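Local coordinates for uncharacterized protein (Bordetella bronchiseptica, PDB 4XG0) that probably phosphorylates acid sugars in catabolic pathways, as a member of the DUF1537 kinase family with a sugar-binding and a nucleotide-binding domain, at residues 188-193 against 197-202; 261-266 against 272-277; 60-65 against 72-77; 145-150 against 154-159. One frame throughout, in Å; residues are numbered along the deposited sequence. Where two conformers were deposited one is given.

Interaction 1: residues 188-193 against 197-202; sequences LAAQAG and AELARR
L199 meets the loop through CD2, which lies 4.4 Å from A190 CB; the methyl of alanine lets the chain pass near the helix, while leucine, itself buried, also packs on R222 and A226 of helix 217-230. Three residues on, R202 carries most of the contact. A bend at its chi3 (-69°) turns the guanidinium back toward the loop that links strand 186-188 to helix 196-205. That strand ends the parallel sheet at one edge, and with the helix and strand 209-212 it makes a beta-alpha-beta unit of the alpha/beta sugar-binding domain. R202 NH1 gives a short hydrogen bond to A189 O (2.6 Å, 157° at the hydrogen), reaching it from well above the carbonyl plane; the same nitrogen forms a salt bridge with E194. R202 NH2 and A189 N, 2.8 and 3.2 Å from one water, both donate to it, so R202 holds A189 directly at O and through water at N. Over the guanidinium face lies the extended Q191 side chain, whose NE2 is 3.6 Å from R202 CZ, the two planes 29° apart. L188 runs the opposite way past R202: its CD2 comes 3.6 Å from R202 NH2, and CD1 rests 3.6 Å from R202 O.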
loop_
_atom_site.group_PDB
_atom_site.type_symbol
_atom_site.label_atom_id
_atom_site.label_comp_id
_atom_site.label_asym_id
_atom_site.label_seq_id
_atom_site.Cartn_x
_atom_site.Cartn_y
_atom_site.Cartn_z
ATOM N N LEU A 188 7.344 -20.113 -6.960
ATOM C CA LEU A 188 8.498 -19.266 -6.745
ATOM C C LEU A 188 8.588 -18.940 -5.268
ATOM O O LEU A 188 7.585 -18.991 -4.558
ATOM C CB LEU A 188 8.289 -17.910 -7.422
ATOM C CG LEU A 188 8.150 -17.835 -8.923
ATOM C CD1 LEU A 188 7.852 -16.409 -9.312
ATOM C CD2 LEU A 188 9.435 -18.336 -9.572
ATOM N N ALA A 189 9.776 -18.549 -4.817
ATOM C CA ALA A 189 9.909 -17.909 -3.511
ATOM C C ALA A 189 10.869 -16.730 -3.609
ATOM O O ALA A 189 11.915 -16.849 -4.242
ATOM C CB ALA A 189 10.404 -18.914 -2.493
ATOM N N ALA A 190 10.539 -15.586 -3.003
ATOM C CA ALA A 190 11.509 -14.483 -2.980
ATOM C C ALA A 190 12.834 -14.946 -2.374
ATOM O O ALA A 190 12.865 -15.711 -1.412
ATOM C CB ALA A 190 10.980 -13.293 -2.210
ATOM N N GLN A 191 13.926 -14.465 -2.947
ATOM C CA GLN A 191 15.253 -14.805 -2.477
ATOM C C GLN A 191 15.686 -13.793 -1.401
ATOM O O GLN A 191 15.072 -12.729 -1.258
ATOM C CB GLN A 191 16.209 -14.832 -3.671
ATOM C CG GLN A 191 15.760 -15.834 -4.742
ATOM C CD GLN A 191 16.394 -15.589 -6.101
ATOM O OE1 GLN A 191 17.216 -14.692 -6.260
ATOM N NE2 GLN A 191 16.006 -16.390 -7.093
ATOM N N ALA A 192 16.739 -14.129 -0.657
ATOM C CA ALA A 192 17.102 -13.423 0.583
ATOM C C ALA A 192 16.901 -11.899 0.580
ATOM O O ALA A 192 16.144 -11.367 1.401
ATOM C CB ALA A 192 18.539 -13.764 0.978
ATOM N N GLY A 193 17.583 -11.198 -0.321
ATOM C CA GLY A 193 17.497 -9.741 -0.359
ATOM C C GLY A 193 16.766 -9.202 -1.579
ATOM O O GLY A 193 16.956 -8.049 -1.975
ATOM N N ALA A 197 11.139 -5.437 -7.783
ATOM C CA ALA A 197 11.293 -5.434 -9.231
ATOM C C ALA A 197 11.886 -6.758 -9.737
ATOM O O ALA A 197 11.507 -7.257 -10.801
ATOM C CB ALA A 197 12.153 -4.251 -9.673
ATOM N N GLU A 198 12.825 -7.312 -8.975
ATOM C CA GLU A 198 13.449 -8.572 -9.333
ATOM C C GLU A 198 12.399 -9.676 -9.236
ATOM O O GLU A 198 12.269 -10.500 -10.139
ATOM C CB GLU A 198 14.650 -8.851 -8.420
ATOM C CG GLU A 198 15.904 -8.049 -8.795
ATOM C CD GLU A 198 16.962 -8.018 -7.694
ATOM O OE1 GLU A 198 16.609 -8.110 -6.503
ATOM O OE2 GLU A 198 18.161 -7.896 -8.018
ATOM N N LEU A 199 11.628 -9.660 -8.153
ATOM C CA LEU A 199 10.566 -10.647 -7.958
ATOM C C LEU A 199 9.509 -10.555 -9.062
ATOM O O LEU A 199 8.994 -11.567 -9.526
ATOM C CB LEU A 199 9.910 -10.463 -6.603
ATOM C CG LEU A 199 8.734 -11.401 -6.309
ATOM C CD1 LEU A 199 9.159 -12.855 -6.504
ATOM C CD2 LEU A 199 8.225 -11.191 -4.912
ATOM N N ALA A 200 9.200 -9.336 -9.486
ATOM C CA ALA A 200 8.195 -9.124 -10.523
ATOM C C ALA A 200 8.609 -9.774 -11.848
ATOM O O ALA A 200 7.789 -10.394 -12.535
ATOM C CB ALA A 200 7.935 -7.614 -10.708
ATOM N N ARG A 201 9.884 -9.629 -12.207
ATOM C CA ARG A 201 10.404 -10.266 -13.410
ATOM C C ARG A 201 10.141 -11.767 -13.380
ATOM O O ARG A 201 9.674 -12.341 -14.361
ATOM C CB ARG A 201 11.905 -10.000 -13.550
ATOM C CG ARG A 201 12.253 -8.798 -14.429
ATOM C CD ARG A 201 13.683 -8.300 -14.188
ATOM N NE ARG A 201 13.767 -6.840 -14.288
ATOM C CZ ARG A 201 14.369 -6.040 -13.403
ATOM N NH1 ARG A 201 14.375 -4.725 -13.596
ATOM N NH2 ARG A 201 14.973 -6.537 -12.327
ATOM N N ARG A 202 10.445 -12.408 -12.254
ATOM C CA ARG A 202 10.296 -13.856 -12.156
ATOM C C ARG A 202 8.827 -14.316 -12.194
ATOM O O ARG A 202 8.529 -15.415 -12.672
ATOM C CB ARG A 202 10.999 -14.385 -10.899
ATOM C CG ARG A 202 12.491 -14.074 -10.869
ATOM C CD ARG A 202 13.237 -14.989 -9.922
ATOM N NE ARG A 202 12.932 -14.750 -8.512
ATOM C CZ ARG A 202 12.546 -15.682 -7.646
ATOM N NH1 ARG A 202 12.315 -15.355 -6.388
ATOM N NH2 ARG A 202 12.383 -16.943 -8.019
HETATM O O HOH W 1 12.095 -19.400 -6.804
#

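Interaction 2: residues 261-266 against 272-277; sequences VVVTSQ and QQAAAL
V261 and L277 approach tip to tip, and this apolar pair is the tighter of two that join the strand to the helix. L277 CD2 nests against the branched end of the valine, 3.7 Å from V261 CG2 and 3.9 Å from both V261 CG1 and V261 CB. With chi1 at 178°, the leucine has its CG opposite the backbone N and reaches from the helix across to the sheet. One helical turn earlier A274 faces V263, where A274 CB stands 4.4 Å from V263 CG2. The small residue suits this spot because the backbones come near here, V263 CA and A274 CA being 7.2 Å apart. Strand 259-263 and helix 268-279 form the first beta-alpha unit of the nucleotide-binding domain; the strand lies inside the mixed sheet, between strands 317-321 and 354-358, and its beta-branched valines suit both the extended backbone and the buried setting. M319 of strand 317-321 touches both A274 and L277, and helix 412-421 adds L413 against V263. No hydrogen bond crosses between the two segments. The buried Q273 amide finds partners in other parts of the chain: it accepts from K403 through OE1 and donates to F407 O through NE2.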
loop_
_atom_site.group_PDB
_atom_site.type_symbol
_atom_site.label_atom_id
_atom_site.label_comp_id
_atom_site.label_asym_id
_atom_site.label_seq_id
_atom_site.Cartn_x
_atom_site.Cartn_y
_atom_site.Cartn_z
ATOM N N VAL A 261 10.565 15.687 3.511
ATOM C CA VAL A 261 10.720 15.562 4.946
ATOM C C VAL A 261 11.607 16.678 5.515
ATOM O O VAL A 261 12.724 16.884 5.058
ATOM C CB VAL A 261 11.311 14.192 5.295
ATOM C CG1 VAL A 261 11.425 14.016 6.795
ATOM C CG2 VAL A 261 10.490 13.107 4.650
ATOM N N VAL A 262 11.084 17.413 6.510
ATOM C CA VAL A 262 11.769 18.555 7.052
ATOM C C VAL A 262 12.065 18.241 8.506
ATOM O O VAL A 262 11.149 17.956 9.303
ATOM C CB VAL A 262 10.929 19.830 6.933
ATOM C CG1 VAL A 262 11.704 20.986 7.475
ATOM C CG2 VAL A 262 10.563 20.050 5.486
ATOM N N VAL A 263 13.350 18.232 8.823
ATOM C CA VAL A 263 13.817 17.880 10.156
ATOM C C VAL A 263 14.559 19.046 10.757
ATOM O O VAL A 263 15.683 19.339 10.365
ATOM C CB VAL A 263 14.768 16.662 10.119
ATOM C CG1 VAL A 263 15.161 16.223 11.532
ATOM C CG2 VAL A 263 14.129 15.541 9.346
ATOM N N THR A 264 13.924 19.699 11.722
ATOM C CA THR A 264 14.515 20.855 12.389
ATOM C C THR A 264 14.988 20.544 13.796
ATOM O O THR A 264 15.716 21.343 14.412
ATOM C CB THR A 264 13.497 22.009 12.472
ATOM O OG1 THR A 264 12.351 21.570 13.204
ATOM C CG2 THR A 264 13.067 22.428 11.110
ATOM N N SER A 265 14.607 19.382 14.319
ATOM C CA SER A 265 14.919 19.062 15.703
ATOM C C SER A 265 16.400 18.759 15.860
ATOM O O SER A 265 17.033 18.228 14.939
ATOM C CB SER A 265 14.116 17.852 16.165
ATOM O OG SER A 265 14.243 17.681 17.553
ATOM N N GLN A 266 16.947 19.119 17.020
ATOM C CA GLN A 266 18.260 18.660 17.419
ATOM C C GLN A 266 18.182 17.526 18.452
ATOM O O GLN A 266 19.215 17.094 18.971
ATOM C CB GLN A 266 19.069 19.826 17.991
ATOM C CG GLN A 266 19.250 20.951 16.994
ATOM C CD GLN A 266 19.969 20.501 15.726
ATOM O OE1 GLN A 266 20.930 19.728 15.779
ATOM N NE2 GLN A 266 19.501 20.986 14.575
ATOM N N GLN A 272 18.857 10.586 14.525
ATOM C CA GLN A 272 18.936 9.155 14.190
ATOM C C GLN A 272 17.903 8.797 13.114
ATOM O O GLN A 272 18.204 8.087 12.146
ATOM C CB GLN A 272 18.710 8.287 15.438
ATOM C CG GLN A 272 19.850 8.399 16.438
ATOM C CD GLN A 272 19.711 7.428 17.585
ATOM O OE1 GLN A 272 18.855 6.537 17.559
ATOM N NE2 GLN A 272 20.570 7.580 18.599
ATOM N N GLN A 273 16.688 9.306 13.285
ATOM C CA GLN A 273 15.636 9.124 12.285
ATOM C C GLN A 273 15.997 9.715 10.935
ATOM O O GLN A 273 15.691 9.124 9.882
ATOM C CB GLN A 273 14.336 9.739 12.801
ATOM C CG GLN A 273 13.816 8.992 14.010
ATOM C CD GLN A 273 12.843 9.794 14.865
ATOM O OE1 GLN A 273 12.440 10.901 14.510
ATOM N NE2 GLN A 273 12.431 9.207 15.977
ATOM N N ALA A 274 16.634 10.886 10.940
ATOM C CA ALA A 274 17.063 11.502 9.677
ATOM C C ALA A 274 18.161 10.644 9.033
ATOM O O ALA A 274 18.130 10.350 7.830
ATOM C CB ALA A 274 17.560 12.922 9.899
ATOM N N ALA A 275 19.113 10.231 9.835
ATOM C CA ALA A 275 20.193 9.380 9.341
ATOM C C ALA A 275 19.625 8.131 8.678
ATOM O O ALA A 275 20.066 7.743 7.603
ATOM C CB ALA A 275 21.134 9.007 10.461
ATOM N N ALA A 276 18.630 7.509 9.306
ATOM C CA ALA A 276 18.017 6.306 8.746
ATOM C C ALA A 276 17.321 6.557 7.405
ATOM O O ALA A 276 17.434 5.739 6.488
ATOM C CB ALA A 276 17.041 5.692 9.744
ATOM N N LEU A 277 16.600 7.676 7.299
ATOM C CA LEU A 277 15.918 8.034 6.064
ATOM C C LEU A 277 16.949 8.314 4.971
ATOM O O LEU A 277 16.770 7.891 3.827
ATOM C CB LEU A 277 15.001 9.222 6.273
ATOM C CG LEU A 277 14.266 9.731 5.039
ATOM C CD1 LEU A 277 13.442 8.622 4.429
ATOM C CD2 LEU A 277 13.418 10.907 5.400
#

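Interaction 3: residues 60-65 against 72-77; sequences EQALAD and EVLAVT
L74 is the single strand residue that meets the helix, touching A62 through both methyls and L63 through CD2. The tight half lies at L63: CD2 of this residue is 3.3 Å from L74 CD2, nearer than carbons usually sit, and L63 CG is 3.6 Å from the same L74 methyl. The two leucines cross at a slant. The L63 side chain does not start out toward the strand, but a chi1 of -65°, placing CG opposite the carbonyl carbon, brings its branched end onto L74. At A62 the fit is easier, with A62 CB 3.7 Å from L74 CD1 and 3.8 Å from L74 CD2; this small side chain, pointing toward the strand, lets the helix approach, A62 CA lying 8.1 Å from L74 CA. No hydrogen bond adds to these carbon contacts. L74 is buried, whereas A62 and L63 remain partly exposed, and the far side of the helix, with E60, Q61 and A64, faces solvent. Helix 59-64 is the short helix of the beta-alpha-beta unit running from strand 52-54 to strand 73-77. Strand 73-77 lies in the parallel sheet between 52-54 and 28-32; L74 also touches Q53, while V73 and A75 pack against helix 35-47.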
loop_
_atom_site.group_PDB
_atom_site.type_symbol
_atom_site.label_atom_id
_atom_site.label_comp_id
_atom_site.label_asym_id
_atom_site.label_seq_id
_atom_site.Cartn_x
_atom_site.Cartn_y
_atom_site.Cartn_z
ATOM N N GLU A 60 -23.887 -6.780 -10.159
ATOM C CA GLU A 60 -24.880 -6.189 -11.053
ATOM C C GLU A 60 -25.661 -5.087 -10.343
ATOM O O GLU A 60 -25.698 -3.940 -10.793
ATOM C CB GLU A 60 -25.836 -7.266 -11.559
ATOM C CG GLU A 60 -26.927 -6.745 -12.474
ATOM C CD GLU A 60 -28.039 -7.754 -12.674
ATOM O OE1 GLU A 60 -29.217 -7.337 -12.685
ATOM O OE2 GLU A 60 -27.731 -8.962 -12.815
ATOM N N GLN A 61 -26.288 -5.455 -9.231
ATOM C CA GLN A 61 -26.976 -4.501 -8.370
ATOM C C GLN A 61 -26.167 -3.219 -8.194
ATOM O O GLN A 61 -26.657 -2.115 -8.452
ATOM C CB GLN A 61 -27.218 -5.140 -6.998
ATOM C CG GLN A 61 -28.435 -6.044 -6.941
ATOM C CD GLN A 61 -29.731 -5.269 -7.043
ATOM O OE1 GLN A 61 -29.785 -4.081 -6.716
ATOM N NE2 GLN A 61 -30.785 -5.933 -7.506
ATOM N N ALA A 62 -24.923 -3.381 -7.751
ATOM C CA ALA A 62 -24.047 -2.258 -7.439
ATOM C C ALA A 62 -23.764 -1.373 -8.653
ATOM O O ALA A 62 -23.851 -0.148 -8.559
ATOM C CB ALA A 62 -22.727 -2.772 -6.840
ATOM N N LEU A 63 -23.439 -1.997 -9.785
ATOM C CA LEU A 63 -22.939 -1.278 -10.957
ATOM C C LEU A 63 -24.028 -0.513 -11.718
ATOM O O LEU A 63 -23.731 0.445 -12.434
ATOM C CB LEU A 63 -22.189 -2.248 -11.883
ATOM C CG LEU A 63 -20.915 -2.799 -11.223
ATOM C CD1 LEU A 63 -20.290 -3.940 -12.036
ATOM C CD2 LEU A 63 -19.903 -1.681 -11.003
ATOM N N ALA A 64 -25.283 -0.918 -11.546
ATOM C CA ALA A 64 -26.408 -0.211 -12.157
ATOM C C ALA A 64 -26.631 1.139 -11.479
ATOM O O ALA A 64 -26.990 2.125 -12.127
ATOM C CB ALA A 64 -27.668 -1.056 -12.075
ATOM N N ASP A 65 -26.422 1.168 -10.167
ATOM C CA ASP A 65 -26.576 2.382 -9.363
ATOM C C ASP A 65 -25.552 3.439 -9.774
ATOM O O ASP A 65 -24.379 3.132 -9.950
ATOM C CB ASP A 65 -26.383 2.028 -7.881
ATOM C CG ASP A 65 -27.066 3.003 -6.943
ATOM O OD1 ASP A 65 -28.250 2.777 -6.619
ATOM O OD2 ASP A 65 -26.416 3.979 -6.514
ATOM N N GLU A 72 -14.418 3.882 -5.693
ATOM C CA GLU A 72 -13.130 3.520 -6.261
ATOM C C GLU A 72 -12.936 2.000 -6.230
ATOM O O GLU A 72 -12.370 1.399 -7.159
ATOM C CB GLU A 72 -12.026 4.243 -5.479
ATOM C CG GLU A 72 -12.208 5.788 -5.478
ATOM C CD GLU A 72 -11.208 6.539 -4.586
ATOM O OE1 GLU A 72 -10.299 7.147 -5.186
ATOM O OE2 GLU A 72 -11.326 6.535 -3.326
ATOM N N VAL A 73 -13.460 1.375 -5.175
ATOM C CA VAL A 73 -13.332 -0.091 -4.956
ATOM C C VAL A 73 -14.714 -0.694 -4.809
ATOM O O VAL A 73 -15.546 -0.179 -4.069
ATOM C CB VAL A 73 -12.540 -0.399 -3.658
ATOM C CG1 VAL A 73 -12.428 -1.896 -3.365
ATOM C CG2 VAL A 73 -11.188 0.237 -3.699
ATOM N N LEU A 74 -14.966 -1.783 -5.542
ATOM C CA LEU A 74 -16.234 -2.504 -5.427
ATOM C C LEU A 74 -15.951 -3.938 -5.022
ATOM O O LEU A 74 -15.231 -4.625 -5.725
ATOM C CB LEU A 74 -17.015 -2.481 -6.743
ATOM C CG LEU A 74 -18.334 -3.280 -6.799
ATOM C CD1 LEU A 74 -19.270 -3.087 -5.598
ATOM C CD2 LEU A 74 -19.098 -2.954 -8.087
ATOM N N ALA A 75 -16.518 -4.354 -3.887
ATOM C CA ALA A 75 -16.354 -5.703 -3.339
ATOM C C ALA A 75 -17.646 -6.503 -3.383
ATOM O O ALA A 75 -18.734 -6.021 -3.036
ATOM C CB ALA A 75 -15.831 -5.640 -1.914
ATOM N N VAL A 76 -17.534 -7.756 -3.834
ATOM C CA VAL A 76 -18.696 -8.592 -4.025
ATOM C C VAL A 76 -18.417 -9.996 -3.499
ATOM O O VAL A 76 -17.272 -10.390 -3.383
ATOM C CB VAL A 76 -19.046 -8.695 -5.517
ATOM C CG1 VAL A 76 -19.129 -7.313 -6.105
ATOM C CG2 VAL A 76 -17.993 -9.504 -6.250
ATOM N N THR A 77 -19.476 -10.722 -3.165
ATOM C CA THR A 77 -19.333 -12.118 -2.804
ATOM C C THR A 77 -20.052 -12.990 -3.825
ATOM O O THR A 77 -21.171 -12.681 -4.277
ATOM C CB THR A 77 -19.888 -12.455 -1.416
ATOM O OG1 THR A 77 -19.891 -13.881 -1.264
ATOM C CG2 THR A 77 -21.297 -11.934 -1.255
#

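Interaction 4: residues 145-150 against 154-159; sequences TGRTVR and LYVGDR
R150 lies flat on the ring of Y155, guanidinium and ring planes only 9° apart but offset, a stack between a partly exposed arginine and tyrosine. The chain of R150 is extended from CG to NE, so its methylenes cross the ring first: R150 CD stands 3.9 Å from the Y155 ring centroid, over the face, in a CH-pi contact. T148 fixes the rotation of the guanidinium. Its chi1 of 58° sets OG1 between the backbone N and the carbonyl carbon, where it accepts R150 NE at 2.9 Å, nearly in the guanidinium plane. At the other end R150 NH2 makes a long salt bridge to D158 OD1 (3.5 Å), and a water joins R150 NH1 to the same oxygen. A second water links G146 O, T148 OG1 and G157 O. On the other face of the hairpin V149 CG2 packs 3.7 Å from L154 CD2, the side chains crossing at about a right angle. R147, bent at chi2 (91°), runs beside V156, its NH2 3.7 Å from V156 CG1. T148 and Y155 form the hydrogen-bonded antiparallel pair: T148 N to Y155 O is 2.9 Å and Y155 N to T148 O 2.8 Å. G157 N donates to G146 O at 2.9 Å; glycine suits both positions, since both have positive phi, G146 in a G1 bulge with R147 facing F142 and G157 in a type II' turn. Strand 147-150 is an edge of a three-stranded antiparallel sheet completed by 159-160, and the V149 backbone bonds to A214, just beyond strand 209-212.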
loop_
_atom_site.group_PDB
_atom_site.type_symbol
_atom_site.label_atom_id
_atom_site.label_comp_id
_atom_site.label_asym_id
_atom_site.label_seq_id
_atom_site.Cartn_x
_atom_site.Cartn_y
_atom_site.Cartn_z
ATOM N N THR A 145 -2.616 -14.744 11.215
ATOM C CA THR A 145 -3.429 -15.864 11.691
ATOM C C THR A 145 -2.811 -17.248 11.513
ATOM O O THR A 145 -3.475 -18.244 11.713
ATOM C CB THR A 145 -4.828 -15.862 11.081
ATOM O OG1 THR A 145 -4.756 -16.064 9.680
ATOM C CG2 THR A 145 -5.492 -14.486 11.291
ATOM N N GLY A 146 -1.538 -17.296 11.159
ATOM C CA GLY A 146 -0.801 -18.549 11.159
ATOM C C GLY A 146 -0.792 -19.290 9.844
ATOM O O GLY A 146 -0.310 -20.422 9.777
ATOM N N ARG A 147 -1.269 -18.673 8.778
ATOM C CA ARG A 147 -1.214 -19.363 7.491
ATOM C C ARG A 147 -0.038 -18.844 6.689
ATOM O O ARG A 147 0.161 -17.641 6.571
ATOM C CB ARG A 147 -2.504 -19.181 6.727
ATOM C CG ARG A 147 -3.688 -19.944 7.286
ATOM C CD ARG A 147 -4.462 -19.107 8.276
ATOM N NE ARG A 147 -5.715 -19.758 8.628
ATOM C CZ ARG A 147 -5.949 -20.406 9.771
ATOM N NH1 ARG A 147 -7.121 -20.998 9.954
ATOM N NH2 ARG A 147 -5.037 -20.463 10.740
ATOM N N THR A 148 0.760 -19.755 6.169
ATOM C CA THR A 148 1.932 -19.396 5.398
ATOM C C THR A 148 1.964 -20.313 4.184
ATOM O O THR A 148 1.271 -21.318 4.161
ATOM C CB THR A 148 3.214 -19.525 6.210
ATOM O OG1 THR A 148 3.383 -20.878 6.705
ATOM C CG2 THR A 148 3.181 -18.558 7.389
ATOM N N VAL A 149 2.740 -19.922 3.178
ATOM C CA VAL A 149 2.950 -20.738 1.989
ATOM C C VAL A 149 4.438 -21.056 1.931
ATOM O O VAL A 149 5.301 -20.143 1.843
ATOM C CB VAL A 149 2.471 -20.031 0.702
ATOM C CG1 VAL A 149 2.868 -20.837 -0.526
ATOM C CG2 VAL A 149 0.940 -19.820 0.744
ATOM N N ARG A 150 4.734 -22.352 2.024
ATOM C CA ARG A 150 6.098 -22.874 2.144
ATOM C C ARG A 150 6.402 -23.886 1.046
ATOM O O ARG A 150 5.829 -24.969 1.032
ATOM C CB ARG A 150 6.274 -23.559 3.494
ATOM C CG ARG A 150 5.967 -22.638 4.658
ATOM C CD ARG A 150 6.407 -23.259 5.978
ATOM N NE ARG A 150 5.759 -22.578 7.089
ATOM C CZ ARG A 150 6.031 -22.784 8.377
ATOM N NH1 ARG A 150 5.370 -22.082 9.293
ATOM N NH2 ARG A 150 6.936 -23.688 8.752
ATOM N N LEU A 154 0.379 -24.801 1.569
ATOM C CA LEU A 154 -0.337 -23.967 2.542
ATOM C C LEU A 154 -0.165 -24.609 3.920
ATOM O O LEU A 154 -0.628 -25.725 4.167
ATOM C CB LEU A 154 -1.811 -23.836 2.152
ATOM C CG LEU A 154 -2.615 -22.662 2.759
ATOM C CD1 LEU A 154 -2.787 -22.845 4.277
ATOM C CD2 LEU A 154 -1.935 -21.316 2.445
ATOM N N TYR A 155 0.565 -23.912 4.785
ATOM C CA TYR A 155 0.792 -24.343 6.156
ATOM C C TYR A 155 -0.130 -23.582 7.114
ATOM O O TYR A 155 -0.331 -22.369 6.983
ATOM C CB TYR A 155 2.240 -24.078 6.565
ATOM C CG TYR A 155 3.158 -25.257 6.358
ATOM C CD1 TYR A 155 3.521 -25.663 5.082
ATOM C CD2 TYR A 155 3.630 -25.979 7.434
ATOM C CE1 TYR A 155 4.366 -26.753 4.877
ATOM C CE2 TYR A 155 4.474 -27.053 7.256
ATOM C CZ TYR A 155 4.828 -27.441 5.977
ATOM O OH TYR A 155 5.642 -28.511 5.814
ATOM N N VAL A 156 -0.684 -24.319 8.077
ATOM C CA VAL A 156 -1.408 -23.726 9.205
ATOM C C VAL A 156 -0.544 -24.008 10.444
ATOM O O VAL A 156 -0.363 -25.170 10.804
ATOM C CB VAL A 156 -2.806 -24.391 9.395
ATOM C CG1 VAL A 156 -3.522 -23.805 10.593
ATOM C CG2 VAL A 156 -3.679 -24.247 8.130
ATOM N N GLY A 157 -0.006 -22.972 11.093
ATOM C CA GLY A 157 1.058 -23.181 12.063
ATOM C C GLY A 157 2.197 -24.004 11.444
ATOM O O GLY A 157 2.639 -23.698 10.336
ATOM N N ASP A 158 2.660 -25.048 12.135
ATOM C CA ASP A 158 3.819 -25.822 11.676
ATOM C C ASP A 158 3.445 -27.072 10.850
ATOM O O ASP A 158 4.316 -27.934 10.606
ATOM C CB ASP A 158 4.704 -26.226 12.871
ATOM C CG ASP A 158 6.210 -26.134 12.560
ATOM O OD1 ASP A 158 6.647 -25.134 11.936
ATOM O OD2 ASP A 158 6.948 -27.070 12.947
ATOM N N ARG A 159 2.179 -27.182 10.421
ATOM C CA ARG A 159 1.733 -28.361 9.626
ATOM C C ARG A 159 1.063 -27.964 8.304
ATOM O O ARG A 159 0.385 -26.958 8.230
ATOM C CB ARG A 159 0.724 -29.215 10.397
ATOM C CG ARG A 159 0.978 -29.360 11.876
ATOM C CD ARG A 159 0.026 -30.386 12.488
ATOM N NE ARG A 159 -1.357 -29.908 12.534
ATOM C CZ ARG A 159 -2.008 -29.551 13.642
ATOM N NH1 ARG A 159 -3.266 -29.122 13.572
ATOM N NH2 ARG A 159 -1.419 -29.620 14.831
HETATM O O HOH W 2 2.363 -21.322 9.134
HETATM O O HOH W 3 6.129 -22.630 12.383
#

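Interactions 1, 3 and 4 belong to the sugar-binding domain, interaction 2 to the nucleotide-binding domain. Interactions 1 and 3 lie toward opposite ends of one parallel sheet, on edge strand 186-188 and on 73-77, second from the other edge, centres 34 Å apart. Interaction 4 is nearer to interaction 1, with centres 20 Å and nearest atoms about 6 Å apart; the two do not touch, but A189 and V149 rest on D213. Interactions 2 and 3 lie on opposite sides of the chain's centre, 44 Å between centres. A bound citrate, probably from the crystallisation liquor, lies about 4 Å from the R147 side chain of interaction 4, which may mark a pocket for acidic ligands.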